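Local coordinates for intracellular sulfur oxidation protein dsrF (Allochromatium vinosum, PDB 2HY5), which is of unknown molecular function but could take part in the oxidation of intracellular sulfur as one subunit of the DsrEFH assembly, at residues B[7-12]-B[128-133]; B[44-49]-B[88-93]; B[70-75]-B[98-103]; B[76-81]-B[112-117]. All blocks are in the same frame, centred on the assembly; numbering follows the deposited sequence.

Contacts 1 and 4 hold the two flanks of one parallel sheet: contact 1 joins strand 7-12 to 132-135, and contact 4 joins strand 79-83 to 115-118. Contact 1 is largely buried and faces partner subunits, whereas contact 4 is partly buried and adds waters to its strand bond and apolar packing. Contact 2 ties the loop after strand 38-43 to the end of helix 84-89 by a buried salt bridge near DsrH, and touches contact 1 at Asn12 and Leu44. Contact 3, buried with an exposed rim, has no direct hydrogen bond across it and packs through apolar side chains and water. Its centre is about 7 Å from that of contact 4, and Ile100 bonds to Ile114 and Asn113.

Contact 1 (B[7-12]-B[128-133]); sequences KFMYLN and NESDAV
With CG of Asp131 turned beside its own backbone N (chi1 -63°), the carboxylate reaches back to Lys7, whose CG stands anti to N (chi1 168°) and lies against Glu129 O at 3.3 Å. Asp131 OD2 accepts a hydrogen bond from Lys7 N on its anti side at 2.7 Å, slightly out of the carboxylate plane. The return bond, Asp131 N to Lys7 O, is equally short at 2.7 Å and lies in the carbonyl plane; Ala132 N adds a weak bond to the same oxygen. Were Asp131 an alanine, Lys7 N would probably lose its carboxylate acceptor, leaving the start of strand 7-12 held by fewer bonds. The pairing then settles into regular parallel register, Phe8 beside Ala132 and Met9 beside Val133, where strand 132-135, following helix 120-129 after a two-residue loop, forms the outermost strand within this chain of the parallel sheet. Here Met9 N donates to Ala132 O at 3.0 Å in a nearly straight bond (172°). On one face of the sheet Ala132 CB meets Phe8 CE2 obliquely at 3.5 Å. On the other, Met9 CB lies 3.3 Å from Ser130 OG, a hydroxyl bonded to Leu126 O of the helix. Further along that face Leu11 CB touches Val133 CG1 at 4.1 Å, and Gln99 of a DsrH chain packs on both Met9 and Val133.

Contact 2 (B[44-49]-B[88-93]); sequences LDDGVY and EARGLT
Arg90 reaches across to Asp46 with CG anti to its carbonyl carbon (chi1 -62°) and the chain extended from there to NE, which carries the guanidinium side-on to the carboxylate. In this salt bridge NE and NH2 both donate to the single oxygen Asp46 OD1, each bond lying in the guanidinium plane; the one from NE measures 2.9 Å and meets the oxygen almost in line with its C-O bond, while that from NH2 comes from above the carboxylate plane. The two planes stand 84° apart. Asp46 OD2 is bonded to Ser10 of a DsrH chain. Arg90 CD lies over the face of the Tyr49 ring, 3.8 Å from its centroid in a CH-pi contact, while CB and CG run past its OH. Val48 CG2, between its backbone N and carbonyl carbon, touches Arg90 CD at 3.6 Å. Two waters carry NH1 and NH2 on to Asp45 OD1; the other oxygen, OD2, makes a salt bridge with Arg13. Leu92 CD1 meets Tyr49 CE2 at 3.7 Å, and the two side chains cross at about a right angle. A leucine in place of Arg90 would probably leave the Asp46 carboxylate without its cationic mate. Arg90 follows the last turn of helix 84-89, which Gly91 closes as C-prime residue of a Schellman motif, while 44-49 leads out of strand 38-43; Val48 packs on Ser86 and Leu87 of that helix and on Val82 of strand 79-83.

Contact 3 (B[70-75]-B[98-103]); sequences RTLGDY and VEIAFE
The Arg70 side chain runs past Glu99 O toward Val98. Its CB stands 4.1 Å from Glu99 O. CG, set beside the backbone N (chi1 -66°), comes closer, 3.5 Å from the same oxygen, and CD continues past it at 3.7 Å. The chain then bends at chi3 (-70°) toward Val98; the side chains cross at about a right angle, and NH1 comes 3.9 Å from Val98 CG1, an oblique meeting of the guanidinium with a methyl group. Beside it the two main chains are joined by water. One water donates to Arg70 O and Ala101 O and accepts weakly from Gly73 N, and it lies 2.6 Å from Ala101 O. A second donates to Arg70 O and accepts from Ala101 N. Gly73 CA makes a CA-H...O contact with Ala101 O at 3.3 Å, with an angle of 162° at the hydrogen; a side chain here would run into that oxygen. On the buried side Leu72 CB rests against Ile100 CG2 at 4.2 Å, and Phe102 CD2 passes near Gly73 O. These apolar groups continue into the body of the domain: Leu72 packs on Leu26, Val29 and Leu30 of helix 21-32, and both Leu72 and Ile100 touch Ile80 of strand 79-83. Segment 98-103 ends in the short strand 102-103, paired antiparallel with 110-111.

Contact 4 (B[76-81]-B[112-117]); sequences EVRRIY and DNIVEV
The pair of strands at one end of the parallel sheet, 79-83 and 115-118, is stitched here by Ile80 and Glu116: Glu116 N donates to Ile80 O at 3.0 Å in a nearly straight bond. Tyr81 pairs with Glu116 on the sheet, with Tyr81 CA 3.3 Å from Glu116 O, and their side chains run side by side in the same direction. Glu116 CG is anti to the backbone N and the chain beyond stays extended, which carries OE1 to the ring edge of Tyr81, 3.1 Å from CE2, with carboxylate and ring 22° from coplanar. A water held by Arg79 NH1 donates to Glu116 OE1 at 2.6 Å and bridges the two opposite charges. This is the outer border, within this chain, of the parallel sheet, and the short segments 79-81 and 115-117 run parallel but with their axes 42° apart. Just before strand 115-118, Ile114 turns CG1 between its backbone N and carbonyl carbon (chi1 46°), bringing CD1 to 3.3 Å from Ile80 CD1, tighter than ordinary van der Waals contact. Val115 CG2 touches Ile80 CG2 from the other strand at 4.1 Å. A second water accepts from Ile80 N and lies 2.7 Å from Ile114 O. Before the strand, Asn113 OD1 accepts a hydrogen bond from Val115 N in an Asx turn, and another from Ile100 N.

Contact 1 (B[7-12]-B[128-133])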
loop_
_atom_site.group_PDB
_atom_site.type_symbol
_atom_site.label_atom_id
_atom_site.label_comp_id
_atom_site.label_asym_id
_atom_site.label_seq_id
_atom_site.Cartn_x
_atom_site.Cartn_y
_atom_site.Cartn_z
ATOM N N LYS B 7 -4.945 27.191 9.831
ATOM C CA LYS B 7 -3.670 26.555 10.108
ATOM C C LYS B 7 -3.672 25.170 9.468
ATOM O O LYS B 7 -4.426 24.294 9.881
ATOM C CB LYS B 7 -3.472 26.433 11.622
ATOM C CG LYS B 7 -2.315 25.539 12.000
ATOM C CD LYS B 7 -1.074 25.977 11.263
ATOM C CE LYS B 7 0.021 24.950 11.354
ATOM N NZ LYS B 7 1.169 25.392 10.537
ATOM N N PHE B 8 -2.823 24.983 8.461
ATOM C CA PHE B 8 -2.723 23.709 7.760
ATOM C C PHE B 8 -1.440 22.960 8.088
ATOM O O PHE B 8 -0.352 23.538 8.051
ATOM C CB PHE B 8 -2.774 23.920 6.244
ATOM C CG PHE B 8 -4.134 24.278 5.716
ATOM C CD1 PHE B 8 -4.288 24.700 4.398
ATOM C CD2 PHE B 8 -5.264 24.176 6.521
ATOM C CE1 PHE B 8 -5.545 25.014 3.890
ATOM C CE2 PHE B 8 -6.528 24.488 6.020
ATOM C CZ PHE B 8 -6.667 24.907 4.704
ATOM N N MET B 9 -1.571 21.676 8.406
ATOM C CA MET B 9 -0.408 20.838 8.695
ATOM C C MET B 9 -0.282 19.783 7.610
ATOM O O MET B 9 -1.270 19.172 7.211
ATOM C CB MET B 9 -0.542 20.120 10.048
ATOM C CG MET B 9 0.572 19.090 10.286
ATOM S SD MET B 9 0.454 18.128 11.814
ATOM C CE MET B 9 1.068 19.301 12.972
ATOM N N TYR B 10 0.937 19.583 7.126
ATOM C CA TYR B 10 1.214 18.569 6.116
ATOM C C TYR B 10 1.995 17.495 6.849
ATOM O O TYR B 10 3.156 17.698 7.192
ATOM C CB TYR B 10 2.050 19.168 4.987
ATOM C CG TYR B 10 1.259 20.116 4.124
ATOM C CD1 TYR B 10 0.518 19.643 3.044
ATOM C CD2 TYR B 10 1.220 21.484 4.404
ATOM C CE1 TYR B 10 -0.244 20.503 2.261
ATOM C CE2 TYR B 10 0.456 22.355 3.624
ATOM C CZ TYR B 10 -0.271 21.854 2.554
ATOM O OH TYR B 10 -1.032 22.699 1.775
ATOM N N LEU B 11 1.342 16.365 7.102
ATOM C CA LEU B 11 1.946 15.257 7.834
ATOM C C LEU B 11 2.614 14.229 6.929
ATOM O O LEU B 11 1.940 13.422 6.292
ATOM C CB LEU B 11 0.878 14.570 8.687
ATOM C CG LEU B 11 1.287 13.365 9.534
ATOM C CD1 LEU B 11 2.334 13.773 10.547
ATOM C CD2 LEU B 11 0.055 12.807 10.231
ATOM N N ASN B 12 3.944 14.266 6.892
ATOM C CA ASN B 12 4.742 13.350 6.082
ATOM C C ASN B 12 5.308 12.226 6.940
ATOM O O ASN B 12 6.110 12.474 7.835
ATOM C CB ASN B 12 5.883 14.115 5.415
ATOM C CG ASN B 12 5.395 15.053 4.341
ATOM O OD1 ASN B 12 4.672 14.646 3.432
ATOM N ND2 ASN B 12 5.788 16.317 4.433
ATOM N N ASN B 128 -2.481 19.770 17.682
ATOM C CA ASN B 128 -3.638 20.398 18.321
ATOM C C ASN B 128 -3.941 21.815 17.839
ATOM O O ASN B 128 -5.045 22.323 18.045
ATOM C CB ASN B 128 -3.457 20.407 19.842
ATOM C CG ASN B 128 -3.868 19.101 20.480
ATOM O OD1 ASN B 128 -3.175 18.572 21.354
ATOM N ND2 ASN B 128 -5.010 18.576 20.058
ATOM N N GLU B 129 -2.969 22.457 17.201
ATOM C CA GLU B 129 -3.171 23.817 16.712
ATOM C C GLU B 129 -3.656 23.857 15.266
ATOM O O GLU B 129 -4.077 24.904 14.777
ATOM C CB GLU B 129 -1.873 24.621 16.827
ATOM C CG GLU B 129 -1.358 24.787 18.248
ATOM C CD GLU B 129 -0.141 25.688 18.324
ATOM O OE1 GLU B 129 0.879 25.373 17.673
ATOM O OE2 GLU B 129 -0.205 26.712 19.037
ATOM N N SER B 130 -3.617 22.717 14.589
ATOM C CA SER B 130 -4.023 22.663 13.190
ATOM C C SER B 130 -5.526 22.624 12.951
ATOM O O SER B 130 -6.274 21.995 13.697
ATOM C CB SER B 130 -3.372 21.455 12.514
ATOM O OG SER B 130 -1.961 21.507 12.647
ATOM N N ASP B 131 -5.960 23.295 11.889
ATOM C CA ASP B 131 -7.373 23.321 11.533
ATOM C C ASP B 131 -7.666 22.238 10.496
ATOM O O ASP B 131 -8.805 21.797 10.335
ATOM C CB ASP B 131 -7.750 24.699 10.984
ATOM C CG ASP B 131 -7.574 25.800 12.015
ATOM O OD1 ASP B 131 -8.090 25.638 13.143
ATOM O OD2 ASP B 131 -6.927 26.826 11.702
ATOM N N ALA B 132 -6.626 21.805 9.796
ATOM C CA ALA B 132 -6.768 20.766 8.788
ATOM C C ALA B 132 -5.435 20.068 8.646
ATOM O O ALA B 132 -4.384 20.710 8.677
ATOM C CB ALA B 132 -7.183 21.371 7.456
ATOM N N VAL B 133 -5.480 18.754 8.495
ATOM C CA VAL B 133 -4.261 17.972 8.351
ATOM C C VAL B 133 -4.290 17.163 7.062
ATOM O O VAL B 133 -5.181 16.335 6.850
ATOM C CB VAL B 133 -4.073 16.995 9.536
ATOM C CG1 VAL B 133 -2.733 16.269 9.402
ATOM C CG2 VAL B 133 -4.133 17.758 10.857
#

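Contact 2 (B[44-49]-B[88-93])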
loop_
_atom_site.group_PDB
_atom_site.type_symbol
_atom_site.label_atom_id
_atom_site.label_comp_id
_atom_site.label_asym_id
_atom_site.label_seq_id
_atom_site.Cartn_x
_atom_site.Cartn_y
_atom_site.Cartn_z
ATOM N N LEU B 44 7.588 12.975 10.316
ATOM C CA LEU B 44 7.539 12.048 11.433
ATOM C C LEU B 44 7.735 10.618 10.945
ATOM O O LEU B 44 7.454 10.300 9.786
ATOM C CB LEU B 44 6.179 12.184 12.129
ATOM C CG LEU B 44 5.775 11.176 13.207
ATOM C CD1 LEU B 44 6.676 11.328 14.426
ATOM C CD2 LEU B 44 4.315 11.402 13.586
ATOM N N ASP B 45 8.210 9.754 11.834
ATOM C CA ASP B 45 8.449 8.359 11.482
ATOM C C ASP B 45 9.328 8.292 10.232
ATOM O O ASP B 45 10.307 9.031 10.138
ATOM C CB ASP B 45 7.116 7.633 11.268
ATOM C CG ASP B 45 6.299 7.526 12.557
ATOM O OD1 ASP B 45 6.903 7.301 13.628
ATOM O OD2 ASP B 45 5.057 7.654 12.503
ATOM N N ASP B 46 8.996 7.433 9.269
ATOM C CA ASP B 46 9.832 7.336 8.071
ATOM C C ASP B 46 9.840 8.607 7.238
ATOM O O ASP B 46 10.629 8.737 6.304
ATOM C CB ASP B 46 9.420 6.146 7.194
ATOM C CG ASP B 46 9.954 4.821 7.714
ATOM O OD1 ASP B 46 10.856 4.834 8.576
ATOM O OD2 ASP B 46 9.473 3.767 7.245
ATOM N N GLY B 47 8.964 9.544 7.578
ATOM C CA GLY B 47 8.927 10.799 6.853
ATOM C C GLY B 47 10.228 11.570 7.009
ATOM O O GLY B 47 10.592 12.375 6.149
ATOM N N VAL B 48 10.949 11.334 8.103
ATOM C CA VAL B 48 12.207 12.048 8.302
ATOM C C VAL B 48 13.222 11.661 7.225
ATOM O O VAL B 48 14.155 12.402 6.952
ATOM C CB VAL B 48 12.816 11.785 9.705
ATOM C CG1 VAL B 48 11.788 12.146 10.787
ATOM C CG2 VAL B 48 13.256 10.339 9.839
ATOM N N TYR B 49 13.028 10.497 6.611
ATOM C CA TYR B 49 13.928 10.037 5.558
ATOM C C TYR B 49 13.761 10.877 4.294
ATOM O O TYR B 49 14.624 10.876 3.412
ATOM C CB TYR B 49 13.654 8.562 5.243
ATOM C CG TYR B 49 14.312 7.586 6.196
ATOM C CD1 TYR B 49 13.615 6.483 6.681
ATOM C CD2 TYR B 49 15.649 7.735 6.564
ATOM C CE1 TYR B 49 14.229 5.546 7.505
ATOM C CE2 TYR B 49 16.275 6.807 7.386
ATOM C CZ TYR B 49 15.559 5.715 7.850
ATOM O OH TYR B 49 16.186 4.784 8.638
ATOM N N GLU B 88 16.297 9.678 16.016
ATOM C CA GLU B 88 17.073 8.796 16.886
ATOM C C GLU B 88 16.831 7.321 16.584
ATOM O O GLU B 88 17.773 6.524 16.523
ATOM C CB GLU B 88 16.740 9.069 18.356
ATOM C CG GLU B 88 17.456 8.149 19.336
ATOM C CD GLU B 88 17.004 8.351 20.769
ATOM O OE1 GLU B 88 15.798 8.167 21.050
ATOM O OE2 GLU B 88 17.857 8.688 21.616
ATOM N N ALA B 89 15.566 6.955 16.405
ATOM C CA ALA B 89 15.218 5.571 16.120
ATOM C C ALA B 89 15.894 5.098 14.836
ATOM O O ALA B 89 16.101 3.901 14.631
ATOM C CB ALA B 89 13.704 5.433 16.001
ATOM N N ARG B 90 16.257 6.046 13.983
ATOM C CA ARG B 90 16.884 5.716 12.714
ATOM C C ARG B 90 18.383 6.028 12.695
ATOM O O ARG B 90 19.028 5.984 11.648
ATOM C CB ARG B 90 16.130 6.447 11.600
ATOM C CG ARG B 90 14.684 5.977 11.529
ATOM C CD ARG B 90 13.782 6.827 10.657
ATOM N NE ARG B 90 12.452 6.224 10.558
ATOM C CZ ARG B 90 11.594 6.126 11.573
ATOM N NH1 ARG B 90 11.912 6.597 12.774
ATOM N NH2 ARG B 90 10.422 5.534 11.395
ATOM N N GLY B 91 18.932 6.318 13.872
ATOM C CA GLY B 91 20.347 6.624 13.981
ATOM C C GLY B 91 20.759 7.843 13.182
ATOM O O GLY B 91 21.892 7.935 12.708
ATOM N N LEU B 92 19.840 8.790 13.034
ATOM C CA LEU B 92 20.127 10.001 12.285
ATOM C C LEU B 92 20.214 11.208 13.202
ATOM O O LEU B 92 19.687 11.199 14.313
ATOM C CB LEU B 92 19.035 10.254 11.241
ATOM C CG LEU B 92 18.771 9.183 10.183
ATOM C CD1 LEU B 92 17.602 9.626 9.320
ATOM C CD2 LEU B 92 20.014 8.964 9.331
ATOM N N THR B 93 20.896 12.244 12.728
ATOM C CA THR B 93 21.026 13.483 13.479
ATOM C C THR B 93 20.666 14.573 12.483
ATOM O O THR B 93 20.526 14.294 11.288
ATOM C CB THR B 93 22.466 13.702 13.984
ATOM O OG1 THR B 93 23.329 13.992 12.878
ATOM C CG2 THR B 93 22.968 12.458 14.695
HETATM O O HOH W 1 8.342 4.698 13.281
HETATM O O HOH W 2 9.814 6.475 14.892
HETATM O O HOH W 3 18.857 5.470 9.231
#

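Contact 3 (B[70-75]-B[98-103])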
loop_
_atom_site.group_PDB
_atom_site.type_symbol
_atom_site.label_atom_id
_atom_site.label_comp_id
_atom_site.label_asym_id
_atom_site.label_seq_id
_atom_site.Cartn_x
_atom_site.Cartn_y
_atom_site.Cartn_z
ATOM N N ARG B 70 14.473 21.828 -0.787
ATOM C CA ARG B 70 15.296 22.988 -0.460
ATOM C C ARG B 70 14.735 24.309 -0.975
ATOM O O ARG B 70 15.250 25.378 -0.639
ATOM C CB ARG B 70 16.726 22.780 -0.969
ATOM C CG ARG B 70 17.451 21.644 -0.249
ATOM C CD ARG B 70 18.954 21.696 -0.474
ATOM N NE ARG B 70 19.332 21.355 -1.842
ATOM C CZ ARG B 70 19.248 20.132 -2.357
ATOM N NH1 ARG B 70 18.795 19.129 -1.619
ATOM N NH2 ARG B 70 19.625 19.913 -3.609
ATOM N N THR B 71 13.670 24.240 -1.768
ATOM C CA THR B 71 13.048 25.445 -2.314
ATOM C C THR B 71 11.812 25.864 -1.522
ATOM O O THR B 71 11.240 26.921 -1.775
ATOM C CB THR B 71 12.609 25.239 -3.777
ATOM O OG1 THR B 71 11.479 24.357 -3.823
ATOM C CG2 THR B 71 13.742 24.653 -4.596
ATOM N N LEU B 72 11.402 25.031 -0.569
ATOM C CA LEU B 72 10.218 25.314 0.234
ATOM C C LEU B 72 10.178 26.714 0.829
ATOM O O LEU B 72 9.109 27.315 0.930
ATOM C CB LEU B 72 10.066 24.273 1.345
ATOM C CG LEU B 72 9.610 22.883 0.886
ATOM C CD1 LEU B 72 9.550 21.939 2.073
ATOM C CD2 LEU B 72 8.238 22.991 0.223
ATOM N N GLY B 73 11.336 27.235 1.225
ATOM C CA GLY B 73 11.375 28.574 1.788
ATOM C C GLY B 73 10.926 29.593 0.759
ATOM O O GLY B 73 10.325 30.613 1.097
ATOM N N ASP B 74 11.214 29.313 -0.509
ATOM C CA ASP B 74 10.828 30.211 -1.587
ATOM C C ASP B 74 9.312 30.235 -1.757
ATOM O O ASP B 74 8.762 31.163 -2.348
ATOM C CB ASP B 74 11.497 29.787 -2.899
ATOM C CG ASP B 74 13.011 29.899 -2.844
ATOM O OD1 ASP B 74 13.511 30.996 -2.517
ATOM O OD2 ASP B 74 13.701 28.895 -3.126
ATOM N N TYR B 75 8.639 29.211 -1.238
ATOM C CA TYR B 75 7.183 29.128 -1.322
ATOM C C TYR B 75 6.520 29.539 -0.010
ATOM O O TYR B 75 5.450 29.040 0.340
ATOM C CB TYR B 75 6.743 27.711 -1.694
ATOM C CG TYR B 75 7.028 27.336 -3.129
ATOM C CD1 TYR B 75 8.314 26.992 -3.541
ATOM C CD2 TYR B 75 6.009 27.341 -4.081
ATOM C CE1 TYR B 75 8.581 26.661 -4.869
ATOM C CE2 TYR B 75 6.260 27.016 -5.409
ATOM C CZ TYR B 75 7.548 26.677 -5.797
ATOM O OH TYR B 75 7.798 26.356 -7.112
ATOM N N VAL B 98 18.962 17.761 4.924
ATOM C CA VAL B 98 19.264 18.902 4.082
ATOM C C VAL B 98 18.876 20.173 4.821
ATOM O O VAL B 98 18.062 20.149 5.753
ATOM C CB VAL B 98 18.468 18.863 2.756
ATOM C CG1 VAL B 98 18.818 17.606 1.968
ATOM C CG2 VAL B 98 16.970 18.925 3.043
ATOM N N GLU B 99 19.477 21.282 4.416
ATOM C CA GLU B 99 19.160 22.566 5.013
ATOM C C GLU B 99 18.169 23.229 4.072
ATOM O O GLU B 99 18.271 23.083 2.855
ATOM C CB GLU B 99 20.419 23.427 5.142
ATOM C CG GLU B 99 21.451 22.866 6.102
ATOM C CD GLU B 99 22.640 23.787 6.274
ATOM O OE1 GLU B 99 23.358 24.026 5.279
ATOM O OE2 GLU B 99 22.856 24.276 7.403
ATOM N N ILE B 100 17.201 23.938 4.638
ATOM C CA ILE B 100 16.200 24.625 3.838
ATOM C C ILE B 100 16.234 26.099 4.217
ATOM O O ILE B 100 15.858 26.477 5.333
ATOM C CB ILE B 100 14.799 24.035 4.092
ATOM C CG1 ILE B 100 14.784 22.564 3.668
ATOM C CG2 ILE B 100 13.743 24.840 3.339
ATOM C CD1 ILE B 100 13.456 21.854 3.921
ATOM N N ALA B 101 16.694 26.924 3.280
ATOM C CA ALA B 101 16.809 28.362 3.502
ATOM C C ALA B 101 15.480 29.098 3.431
ATOM O O ALA B 101 14.516 28.621 2.834
ATOM C CB ALA B 101 17.784 28.960 2.493
ATOM N N PHE B 102 15.443 30.270 4.051
ATOM C CA PHE B 102 14.246 31.100 4.056
ATOM C C PHE B 102 14.648 32.562 4.069
ATOM O O PHE B 102 15.430 32.993 4.917
ATOM C CB PHE B 102 13.377 30.796 5.283
ATOM C CG PHE B 102 12.158 31.682 5.406
ATOM C CD1 PHE B 102 12.245 32.934 6.004
ATOM C CD2 PHE B 102 10.928 31.265 4.904
ATOM C CE1 PHE B 102 11.127 33.763 6.102
ATOM C CE2 PHE B 102 9.802 32.084 4.996
ATOM C CZ PHE B 102 9.902 33.337 5.597
ATOM N N GLU B 103 14.124 33.324 3.119
ATOM C CA GLU B 103 14.422 34.742 3.061
ATOM C C GLU B 103 13.169 35.513 2.689
ATOM O O GLU B 103 12.376 35.073 1.852
ATOM C CB GLU B 103 15.534 35.033 2.048
ATOM C CG GLU B 103 15.120 34.920 0.594
ATOM C CD GLU B 103 16.174 35.467 -0.349
ATOM O OE1 GLU B 103 15.940 35.459 -1.576
ATOM O OE2 GLU B 103 17.238 35.907 0.138
HETATM O O HOH W 4 14.094 27.472 0.550
HETATM O O HOH W 5 17.616 26.073 0.715
#

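Contact 4 (B[76-81]-B[112-117])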
loop_
_atom_site.group_PDB
_atom_site.type_symbol
_atom_site.label_atom_id
_atom_site.label_comp_id
_atom_site.label_asym_id
_atom_site.label_seq_id
_atom_site.Cartn_x
_atom_site.Cartn_y
_atom_site.Cartn_z
ATOM N N GLU B 76 7.175 30.444 0.710
ATOM C CA GLU B 76 6.668 30.961 1.979
ATOM C C GLU B 76 6.561 29.985 3.142
ATOM O O GLU B 76 5.996 30.329 4.179
ATOM C CB GLU B 76 5.302 31.633 1.779
ATOM C CG GLU B 76 5.371 33.126 1.497
ATOM C CD GLU B 76 4.022 33.811 1.633
ATOM O OE1 GLU B 76 3.973 35.055 1.528
ATOM O OE2 GLU B 76 3.011 33.108 1.849
ATOM N N VAL B 77 7.082 28.774 2.987
ATOM C CA VAL B 77 7.021 27.820 4.085
ATOM C C VAL B 77 8.130 28.162 5.078
ATOM O O VAL B 77 9.315 28.015 4.783
ATOM C CB VAL B 77 7.202 26.377 3.599
ATOM C CG1 VAL B 77 6.957 25.421 4.751
ATOM C CG2 VAL B 77 6.239 26.094 2.454
ATOM N N ARG B 78 7.728 28.627 6.256
ATOM C CA ARG B 78 8.657 29.031 7.304
ATOM C C ARG B 78 8.770 27.972 8.396
ATOM O O ARG B 78 9.811 27.850 9.050
ATOM C CB ARG B 78 8.169 30.352 7.913
ATOM C CG ARG B 78 8.940 30.846 9.129
ATOM C CD ARG B 78 10.359 31.247 8.776
ATOM N NE ARG B 78 11.021 31.944 9.874
ATOM C CZ ARG B 78 10.731 33.184 10.262
ATOM N NH1 ARG B 78 9.785 33.876 9.641
ATOM N NH2 ARG B 78 11.387 33.732 11.274
ATOM N N ARG B 79 7.699 27.206 8.583
ATOM C CA ARG B 79 7.661 26.180 9.616
ATOM C C ARG B 79 7.800 24.748 9.106
ATOM O O ARG B 79 6.845 24.160 8.602
ATOM C CB ARG B 79 6.364 26.306 10.419
ATOM C CG ARG B 79 6.180 27.655 11.087
ATOM C CD ARG B 79 7.364 27.978 11.987
ATOM N NE ARG B 79 7.244 29.299 12.599
ATOM C CZ ARG B 79 8.176 29.856 13.364
ATOM N NH1 ARG B 79 9.305 29.209 13.616
ATOM N NH2 ARG B 79 7.979 31.061 13.880
ATOM N N ILE B 80 8.997 24.196 9.259
ATOM C CA ILE B 80 9.291 22.829 8.847
ATOM C C ILE B 80 9.819 22.121 10.089
ATOM O O ILE B 80 10.838 22.517 10.649
ATOM C CB ILE B 80 10.344 22.811 7.723
ATOM C CG1 ILE B 80 9.768 23.506 6.485
ATOM C CG2 ILE B 80 10.746 21.380 7.401
ATOM C CD1 ILE B 80 10.720 23.567 5.311
ATOM N N TYR B 81 9.104 21.090 10.526
ATOM C CA TYR B 81 9.475 20.356 11.732
ATOM C C TYR B 81 9.847 18.904 11.500
ATOM O O TYR B 81 9.289 18.234 10.635
ATOM C CB TYR B 81 8.329 20.401 12.741
ATOM C CG TYR B 81 7.867 21.794 13.098
ATOM C CD1 TYR B 81 6.706 22.332 12.543
ATOM C CD2 TYR B 81 8.586 22.572 14.002
ATOM C CE1 TYR B 81 6.270 23.612 12.883
ATOM C CE2 TYR B 81 8.164 23.849 14.348
ATOM C CZ TYR B 81 7.006 24.362 13.788
ATOM O OH TYR B 81 6.590 25.623 14.139
ATOM N N ASP B 112 19.749 30.474 6.845
ATOM C CA ASP B 112 20.390 29.405 6.084
ATOM C C ASP B 112 19.596 28.104 6.197
ATOM O O ASP B 112 19.607 27.275 5.285
ATOM C CB ASP B 112 21.811 29.183 6.608
ATOM C CG ASP B 112 22.692 30.405 6.440
ATOM O OD1 ASP B 112 22.157 31.535 6.427
ATOM O OD2 ASP B 112 23.924 30.236 6.341
ATOM N N ASN B 113 18.917 27.919 7.324
ATOM C CA ASN B 113 18.139 26.705 7.527
ATOM C C ASN B 113 17.022 26.920 8.533
ATOM O O ASN B 113 17.251 27.406 9.640
ATOM C CB ASN B 113 19.056 25.568 7.999
ATOM C CG ASN B 113 18.323 24.241 8.136
ATOM O OD1 ASN B 113 17.311 24.007 7.476
ATOM N ND2 ASN B 113 18.847 23.360 8.982
ATOM N N ILE B 114 15.808 26.561 8.141
ATOM C CA ILE B 114 14.672 26.702 9.031
ATOM C C ILE B 114 14.146 25.355 9.519
ATOM O O ILE B 114 13.178 25.298 10.276
ATOM C CB ILE B 114 13.529 27.514 8.366
ATOM C CG1 ILE B 114 13.269 27.027 6.940
ATOM C CG2 ILE B 114 13.904 28.985 8.337
ATOM C CD1 ILE B 114 12.727 25.629 6.838
ATOM N N VAL B 115 14.781 24.268 9.089
ATOM C CA VAL B 115 14.358 22.943 9.528
ATOM C C VAL B 115 14.622 22.849 11.027
ATOM O O VAL B 115 15.763 23.010 11.486
ATOM C CB VAL B 115 15.137 21.824 8.807
ATOM C CG1 VAL B 115 14.746 20.468 9.379
ATOM C CG2 VAL B 115 14.839 21.861 7.318
ATOM N N GLU B 116 13.563 22.597 11.788
ATOM C CA GLU B 116 13.683 22.501 13.235
ATOM C C GLU B 116 13.337 21.130 13.796
ATOM O O GLU B 116 12.268 20.588 13.524
ATOM C CB GLU B 116 12.794 23.553 13.896
ATOM C CG GLU B 116 12.764 23.456 15.407
ATOM C CD GLU B 116 11.984 24.585 16.051
ATOM O OE1 GLU B 116 10.770 24.709 15.783
ATOM O OE2 GLU B 116 12.591 25.353 16.824
ATOM N N VAL B 117 14.251 20.581 14.588
ATOM C CA VAL B 117 14.039 19.290 15.227
ATOM C C VAL B 117 13.306 19.545 16.543
ATOM O O VAL B 117 13.751 20.354 17.365
ATOM C CB VAL B 117 15.387 18.587 15.494
ATOM C CG1 VAL B 117 15.164 17.294 16.258
ATOM C CG2 VAL B 117 16.087 18.314 14.175
HETATM O O HOH W 6 10.694 25.742 11.181
HETATM O O HOH W 7 10.485 26.319 13.698
HETATM O O HOH W 8 8.376 26.842 16.596
#